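Local coordinates for protein purine nucleoside phosphorylase (Thermus thermophilus, PDB 6TK9) that catalyses the phosphorolysis of purine nucleosides such as inosine and guanosine, releasing the free purine base and ribose 1-phosphate, at residues Val10-Val13 with Arg14-Thr17; Gly86-Ala89 with Glu90-Val93; Ala158-Pro161 with Glu162-Glu165. All coordinates share one frame; numbering follows the deposited sequence.

All three interactions are local, each joining neighbours at one end of a helix, but the ends differ. Interaction 1 lies where helix 4-14 stops, at the edge of the chain, its centre about 23 Å from the chain centre; backbone carbonyls are the acceptors there. Interactions 2 and 3 are helix starts set deeper, with centres about 14 and 15 Å from the chain centre, and in each a side chain caps backbone N-H: one at Ser88, with a reciprocal glutamate, two at the aspartate before Pro161. None touches another. Each is partly buried, and helix 213-222 borders both interaction 2 and interaction 3, through Val92 and Val93 in one and Tyr159 in the other.

Interaction 1 (Val10-Val13 with Arg14-Thr17); sequences VAYV and RSKT
Val10 O takes the amide of Arg14 at 3.0 Å from Arg14 N, an almost straight i to i+4 bond (168° at the hydrogen). It is the last well-formed bond of this kind in the segment. One residue on, Ser15 N reaches both Ala11 O and Tyr12 O, each weakly, and Val13 O then receives Lys16 N at 2.8 Å. Thr17 N adds a weak bond to the same oxygen, so helix 4-14 frays into a turn.

One side chain bonds to the backbone across the contact: Ser15 OG donates to Tyr12 O, 2.7 Å away and tilted 21° from the carbonyl plane, giving that oxygen a second partner as the helix ends.

Van der Waals contact is made by Val10 and Arg14, which run side by side. CG1 of Val10, anti to its backbone N (chi1 167°), lies over one face of the guanidinium, offset toward its rim and 3.6 Å from Arg14 CZ, and the extended Arg14 chain carries the group there. Farther along, Lys16 bends at chi2 and brings its CE within 3.5 Å of Tyr12 OH, meeting the ring obliquely.

On the inward side, Val10 and Val13 pack on Phe101 and Leu102 of helix 94-102, respectively, and Val13 also meets Ile44 and Leu66. In the loop that follows, Thr17 OG1 bonds to Phe19 N. The chemistry implies an amphipathic helix end: valines turned into the protein, while Arg14 lies beside Val10 along the helix and Lys16, just beyond its end, brings its CE to the Tyr12 hydroxyl.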
loop_
_atom_site.group_PDB
_atom_site.type_symbol
_atom_site.label_atom_id
_atom_site.label_comp_id
_atom_site.label_asym_id
_atom_site.label_seq_id
_atom_site.Cartn_x
_atom_site.Cartn_y
_atom_site.Cartn_z
ATOM N N VAL A 10 -29.207 -33.425 14.977
ATOM C CA VAL A 10 -30.395 -32.710 15.514
ATOM C C VAL A 10 -31.206 -33.712 16.352
ATOM O O VAL A 10 -31.406 -33.447 17.564
ATOM C CB VAL A 10 -31.229 -32.069 14.391
ATOM C CG1 VAL A 10 -32.596 -31.603 14.874
ATOM C CG2 VAL A 10 -30.477 -30.921 13.740
ATOM N N ALA A 11 -31.591 -34.840 15.742
ATOM C CA ALA A 11 -32.386 -35.938 16.351
ATOM C C ALA A 11 -31.755 -36.410 17.672
ATOM O O ALA A 11 -32.505 -36.622 18.640
ATOM C CB ALA A 11 -32.533 -37.079 15.371
ATOM N N TYR A 12 -30.435 -36.587 17.736
ATOM C CA TYR A 12 -29.773 -37.072 18.975
ATOM C C TYR A 12 -29.996 -36.046 20.093
ATOM O O TYR A 12 -30.218 -36.493 21.241
ATOM C CB TYR A 12 -28.294 -37.398 18.763
ATOM C CG TYR A 12 -27.625 -37.885 20.022
ATOM C CD1 TYR A 12 -27.699 -39.215 20.410
ATOM C CD2 TYR A 12 -26.950 -37.006 20.854
ATOM C CE1 TYR A 12 -27.103 -39.658 21.584
ATOM C CE2 TYR A 12 -26.355 -37.431 22.032
ATOM C CZ TYR A 12 -26.442 -38.762 22.410
ATOM O OH TYR A 12 -25.853 -39.172 23.577
ATOM N N VAL A 13 -29.979 -34.741 19.782
ATOM C CA VAL A 13 -30.171 -33.655 20.793
ATOM C C VAL A 13 -31.648 -33.657 21.221
ATOM O O VAL A 13 -31.920 -33.601 22.438
ATOM C CB VAL A 13 -29.693 -32.278 20.289
ATOM C CG1 VAL A 13 -30.039 -31.169 21.267
ATOM C CG2 VAL A 13 -28.195 -32.251 20.023
ATOM N N ARG A 14 -32.568 -33.773 20.265
ATOM C CA ARG A 14 -34.028 -33.910 20.519
ATOM C C ARG A 14 -34.319 -35.210 21.292
ATOM O O ARG A 14 -35.382 -35.286 21.912
ATOM C CB ARG A 14 -34.808 -33.810 19.203
ATOM C CG ARG A 14 -34.913 -32.390 18.649
ATOM C CD ARG A 14 -35.595 -32.349 17.282
ATOM N NE ARG A 14 -35.745 -31.017 16.682
ATOM C CZ ARG A 14 -36.040 -30.763 15.390
ATOM N NH1 ARG A 14 -36.211 -31.743 14.516
ATOM N NH2 ARG A 14 -36.152 -29.512 14.971
ATOM N N SER A 15 -33.415 -36.189 21.306
ATOM C CA SER A 15 -33.553 -37.421 22.129
ATOM C C SER A 15 -33.307 -37.063 23.593
ATOM O O SER A 15 -33.678 -37.872 24.439
ATOM C CB SER A 15 -32.626 -38.557 21.691
ATOM O OG SER A 15 -31.416 -38.585 22.460
ATOM N N LYS A 16 -32.665 -35.927 23.871
ATOM C CA LYS A 16 -32.330 -35.485 25.253
ATOM C C LYS A 16 -33.289 -34.382 25.714
ATOM O O LYS A 16 -33.413 -34.210 26.940
ATOM C CB LYS A 16 -30.896 -34.960 25.348
ATOM C CG LYS A 16 -29.818 -35.946 24.930
ATOM C CD LYS A 16 -29.796 -37.227 25.739
ATOM C CE LYS A 16 -28.872 -38.271 25.153
ATOM N NZ LYS A 16 -28.482 -39.255 26.181
ATOM N N THR A 17 -33.933 -33.657 24.795
ATOM C CA THR A 17 -34.704 -32.440 25.151
ATOM C C THR A 17 -35.390 -31.834 23.930
ATOM O O THR A 17 -34.755 -31.730 22.884
ATOM C CB THR A 17 -33.804 -31.361 25.764
ATOM O OG1 THR A 17 -34.592 -30.180 25.900
ATOM C CG2 THR A 17 -32.578 -31.058 24.929
#

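Interaction 2 (Gly86-Ala89 with Glu90-Val93); sequences GYSA and EEVV
Glu91 OE1 is gripped twice by Ser88: the amide Ser88 N donates to it at 3.1 Å (157°), using the anti lone pair of the carboxylate oxygen, and Ser88 OG adds a weak bond at 3.3 Å. In return Glu91 N donates to Ser88 OG, also at 3.3 Å. These reciprocal bonds make a capping box, with Ser88 as the N-cap of the short helix 89-92. Chi1 of Ser88 (48°) holds OG between the backbone N and the carbonyl carbon, where it can face the Glu91 amide, while the Glu91 chain, extended beyond CG, runs past it toward the Ser88 amide, CG lying 3.1 Å from Ser88 OG. An alanine in place of Ser88 would remove the hydroxyl and would probably leave Glu91 N without its cap, and the carboxylate without the hydroxyl's weak second bond.

The first helical turn is closed by Val92 N, bonded to Ser88 O at 3.0 Å. Glu91 OE1 also sits at the edge of the Tyr87 ring, in its plane, 3.8 Å from Tyr87 CD1; ring and carboxylate planes stand 75° apart. Val92 CG2 touches Tyr87 CB as an apolar contact.

Tyr87 OH bonds to Val54 O, and Tyr87 O accepts from Arg141 of the second subunit, so the turn reaches the subunit interface. Val92 and Val93 pack against Pro214, so the cap, where the loop after strand 72-78 turns into helix 89-92, rests against helix 213-222.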
loop_
_atom_site.group_PDB
_atom_site.type_symbol
_atom_site.label_atom_id
_atom_site.label_comp_id
_atom_site.label_asym_id
_atom_site.label_seq_id
_atom_site.Cartn_x
_atom_site.Cartn_y
_atom_site.Cartn_z
ATOM N N GLY A 86 -6.734 -29.676 12.605
ATOM C CA GLY A 86 -6.677 -30.589 11.450
ATOM C C GLY A 86 -8.043 -31.059 11.012
ATOM O O GLY A 86 -8.105 -32.053 10.266
ATOM N N TYR A 87 -9.103 -30.369 11.447
ATOM C CA TYR A 87 -10.493 -30.548 10.954
ATOM C C TYR A 87 -10.637 -29.775 9.636
ATOM O O TYR A 87 -10.109 -28.681 9.547
ATOM C CB TYR A 87 -11.493 -30.046 12.000
ATOM C CG TYR A 87 -11.499 -30.829 13.286
ATOM C CD1 TYR A 87 -11.898 -32.159 13.307
ATOM C CD2 TYR A 87 -11.116 -30.249 14.483
ATOM C CE1 TYR A 87 -11.907 -32.896 14.480
ATOM C CE2 TYR A 87 -11.106 -30.971 15.660
ATOM C CZ TYR A 87 -11.503 -32.294 15.656
ATOM O OH TYR A 87 -11.518 -33.009 16.805
ATOM N N SER A 88 -11.356 -30.296 8.651
ATOM C CA SER A 88 -11.718 -29.496 7.462
ATOM C C SER A 88 -12.529 -28.262 7.904
ATOM O O SER A 88 -13.064 -28.256 9.057
ATOM C CB SER A 88 -12.446 -30.331 6.450
ATOM O OG SER A 88 -13.483 -31.087 7.046
ATOM N N ALA A 89 -12.566 -27.228 7.052
ATOM C CA ALA A 89 -13.409 -26.015 7.201
ATOM C C ALA A 89 -14.872 -26.441 7.364
ATOM O O ALA A 89 -15.556 -25.898 8.245
ATOM C CB ALA A 89 -13.227 -25.093 6.017
ATOM N N GLU A 90 -15.307 -27.439 6.596
ATOM C CA GLU A 90 -16.647 -28.064 6.729
ATOM C C GLU A 90 -16.840 -28.714 8.122
ATOM O O GLU A 90 -17.881 -28.467 8.766
ATOM C CB GLU A 90 -16.801 -29.066 5.590
ATOM C CG GLU A 90 -18.055 -29.901 5.687
ATOM C CD GLU A 90 -17.898 -31.239 5.006
ATOM O OE1 GLU A 90 -18.674 -31.495 4.080
ATOM O OE2 GLU A 90 -16.985 -32.005 5.400
ATOM N N GLU A 91 -15.887 -29.521 8.594
ATOM C CA GLU A 91 -15.992 -30.228 9.901
ATOM C C GLU A 91 -16.122 -29.185 11.014
ATOM O O GLU A 91 -16.901 -29.422 11.968
ATOM C CB GLU A 91 -14.794 -31.160 10.139
ATOM C CG GLU A 91 -14.885 -32.503 9.412
ATOM C CD GLU A 91 -13.700 -33.436 9.658
ATOM O OE1 GLU A 91 -12.526 -32.978 9.599
ATOM O OE2 GLU A 91 -13.950 -34.627 9.927
ATOM N N VAL A 92 -15.391 -28.072 10.879
ATOM C CA VAL A 92 -15.338 -26.935 11.849
ATOM C C VAL A 92 -16.729 -26.291 11.972
ATOM O O VAL A 92 -17.047 -25.775 13.063
ATOM C CB VAL A 92 -14.241 -25.916 11.444
ATOM C CG1 VAL A 92 -14.474 -24.531 12.018
ATOM C CG2 VAL A 92 -12.837 -26.385 11.828
ATOM N N VAL A 93 -17.540 -26.286 10.918
ATOM C CA VAL A 93 -18.845 -25.563 10.951
ATOM C C VAL A 93 -20.001 -26.538 11.168
ATOM O O VAL A 93 -21.157 -26.079 11.067
ATOM C CB VAL A 93 -19.087 -24.741 9.671
ATOM C CG1 VAL A 93 -18.066 -23.630 9.504
ATOM C CG2 VAL A 93 -19.150 -25.631 8.440
#

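Interaction 3 (Ala158-Pro161 with Glu162-Glu165); sequences AYDP and ELIE
With chi1 at -173°, Asp160 sets its carboxylate anti to the backbone N and swings OD1 over the opening turn of the helix, where it meets the amides of Glu162 and Leu163. This is a helix N-cap: Asp160 occupies the cap position of helix 161-173 and Pro161, which has no N-H to offer, takes the first helical place. The straighter capping bond is Leu163 N to Asp160 OD1, 2.9 Å at 147°, and it uses the anti lone pair, turned away from OD2. Glu162 N lies at 2.8 Å from the same oxygen, but its angle of 117° makes that bond weak. Two amides share one carboxylate oxygen, and the partial positive charge of the helix start would tend to favour the ionised aspartate. OD2 has a long, weak ion pair with Arg225.

Behind the cap, Ile164 N donates to Asp160 O at 3.2 Å and Glu165 N to Pro161 O at 3.3 Å, beginning the regular i to i+4 pattern. Leu163 crosses the Asp160 side chain at about a right angle, its CG 3.8 Å from Asp160 CB, and also packs on Leu227 of strand 225-235, while Ile164 faces Leu127 and Leu129 of strand 124-133; both pack the helix start against these strands. Tyr159, whose hydroxyl bonds to His128, ends the contact on the loop side, its CB 4.0 Å from Ile164 CD1.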
loop_
_atom_site.group_PDB
_atom_site.type_symbol
_atom_site.label_atom_id
_atom_site.label_comp_id
_atom_site.label_asym_id
_atom_site.label_seq_id
_atom_site.Cartn_x
_atom_site.Cartn_y
_atom_site.Cartn_z
ATOM N N ALA A 158 -22.153 -9.521 6.092
ATOM C CA ALA A 158 -21.984 -10.855 6.718
ATOM C C ALA A 158 -22.283 -10.698 8.212
ATOM O O ALA A 158 -23.104 -11.463 8.768
ATOM C CB ALA A 158 -20.593 -11.388 6.481
ATOM N N TYR A 159 -21.668 -9.692 8.827
ATOM C CA TYR A 159 -21.987 -9.249 10.198
ATOM C C TYR A 159 -23.253 -8.379 10.116
ATOM O O TYR A 159 -23.229 -7.325 9.426
ATOM C CB TYR A 159 -20.737 -8.620 10.788
ATOM C CG TYR A 159 -19.593 -9.582 11.027
ATOM C CD1 TYR A 159 -19.631 -10.497 12.074
ATOM C CD2 TYR A 159 -18.433 -9.534 10.266
ATOM C CE1 TYR A 159 -18.563 -11.342 12.340
ATOM C CE2 TYR A 159 -17.355 -10.366 10.526
ATOM C CZ TYR A 159 -17.428 -11.283 11.556
ATOM O OH TYR A 159 -16.387 -12.113 11.820
ATOM N N ASP A 160 -24.350 -8.860 10.724
ATOM C CA ASP A 160 -25.686 -8.217 10.680
ATOM C C ASP A 160 -25.545 -6.760 11.084
ATOM O O ASP A 160 -24.984 -6.472 12.138
ATOM C CB ASP A 160 -26.725 -8.880 11.587
ATOM C CG ASP A 160 -28.123 -8.298 11.385
ATOM O OD1 ASP A 160 -28.470 -7.360 12.140
ATOM O OD2 ASP A 160 -28.857 -8.778 10.472
ATOM N N PRO A 161 -26.030 -5.823 10.231
ATOM C CA PRO A 161 -25.998 -4.390 10.527
ATOM C C PRO A 161 -26.889 -3.961 11.707
ATOM O O PRO A 161 -26.497 -3.027 12.384
ATOM C CB PRO A 161 -26.505 -3.736 9.232
ATOM C CG PRO A 161 -26.309 -4.790 8.187
ATOM C CD PRO A 161 -26.593 -6.088 8.900
ATOM N N GLU A 162 -28.038 -4.613 11.935
ATOM C CA GLU A 162 -28.922 -4.271 13.093
ATOM C C GLU A 162 -28.207 -4.677 14.395
ATOM O O GLU A 162 -28.277 -3.919 15.396
ATOM C CB GLU A 162 -30.312 -4.918 12.995
ATOM C CG GLU A 162 -31.348 -4.148 12.169
ATOM C CD GLU A 162 -32.805 -4.551 12.434
ATOM O OE1 GLU A 162 -33.239 -5.620 11.931
ATOM O OE2 GLU A 162 -33.513 -3.806 13.166
ATOM N N LEU A 163 -27.516 -5.819 14.390
ATOM C CA LEU A 163 -26.824 -6.326 15.596
ATOM C C LEU A 163 -25.602 -5.455 15.886
ATOM O O LEU A 163 -25.230 -5.360 17.072
ATOM C CB LEU A 163 -26.462 -7.794 15.385
ATOM C CG LEU A 163 -27.664 -8.730 15.222
ATOM C CD1 LEU A 163 -27.249 -10.184 15.304
ATOM C CD2 LEU A 163 -28.736 -8.447 16.267
ATOM N N ILE A 164 -25.016 -4.826 14.861
ATOM C CA ILE A 164 -23.842 -3.925 15.037
ATOM C C ILE A 164 -24.322 -2.667 15.769
ATOM O O ILE A 164 -23.614 -2.194 16.695
ATOM C CB ILE A 164 -23.145 -3.635 13.684
ATOM C CG1 ILE A 164 -22.172 -4.767 13.330
ATOM C CG2 ILE A 164 -22.447 -2.275 13.664
ATOM C CD1 ILE A 164 -21.932 -4.939 11.847
ATOM N N GLU A 165 -25.468 -2.133 15.357
ATOM C CA GLU A 165 -26.041 -0.917 15.984
ATOM C C GLU A 165 -26.360 -1.271 17.439
ATOM O O GLU A 165 -26.025 -0.450 18.335
ATOM C CB GLU A 165 -27.253 -0.386 15.206
ATOM C CG GLU A 165 -26.913 0.161 13.824
ATOM C CD GLU A 165 -26.532 1.636 13.708
ATOM O OE1 GLU A 165 -25.636 2.111 14.467
ATOM O OE2 GLU A 165 -27.119 2.318 12.829
#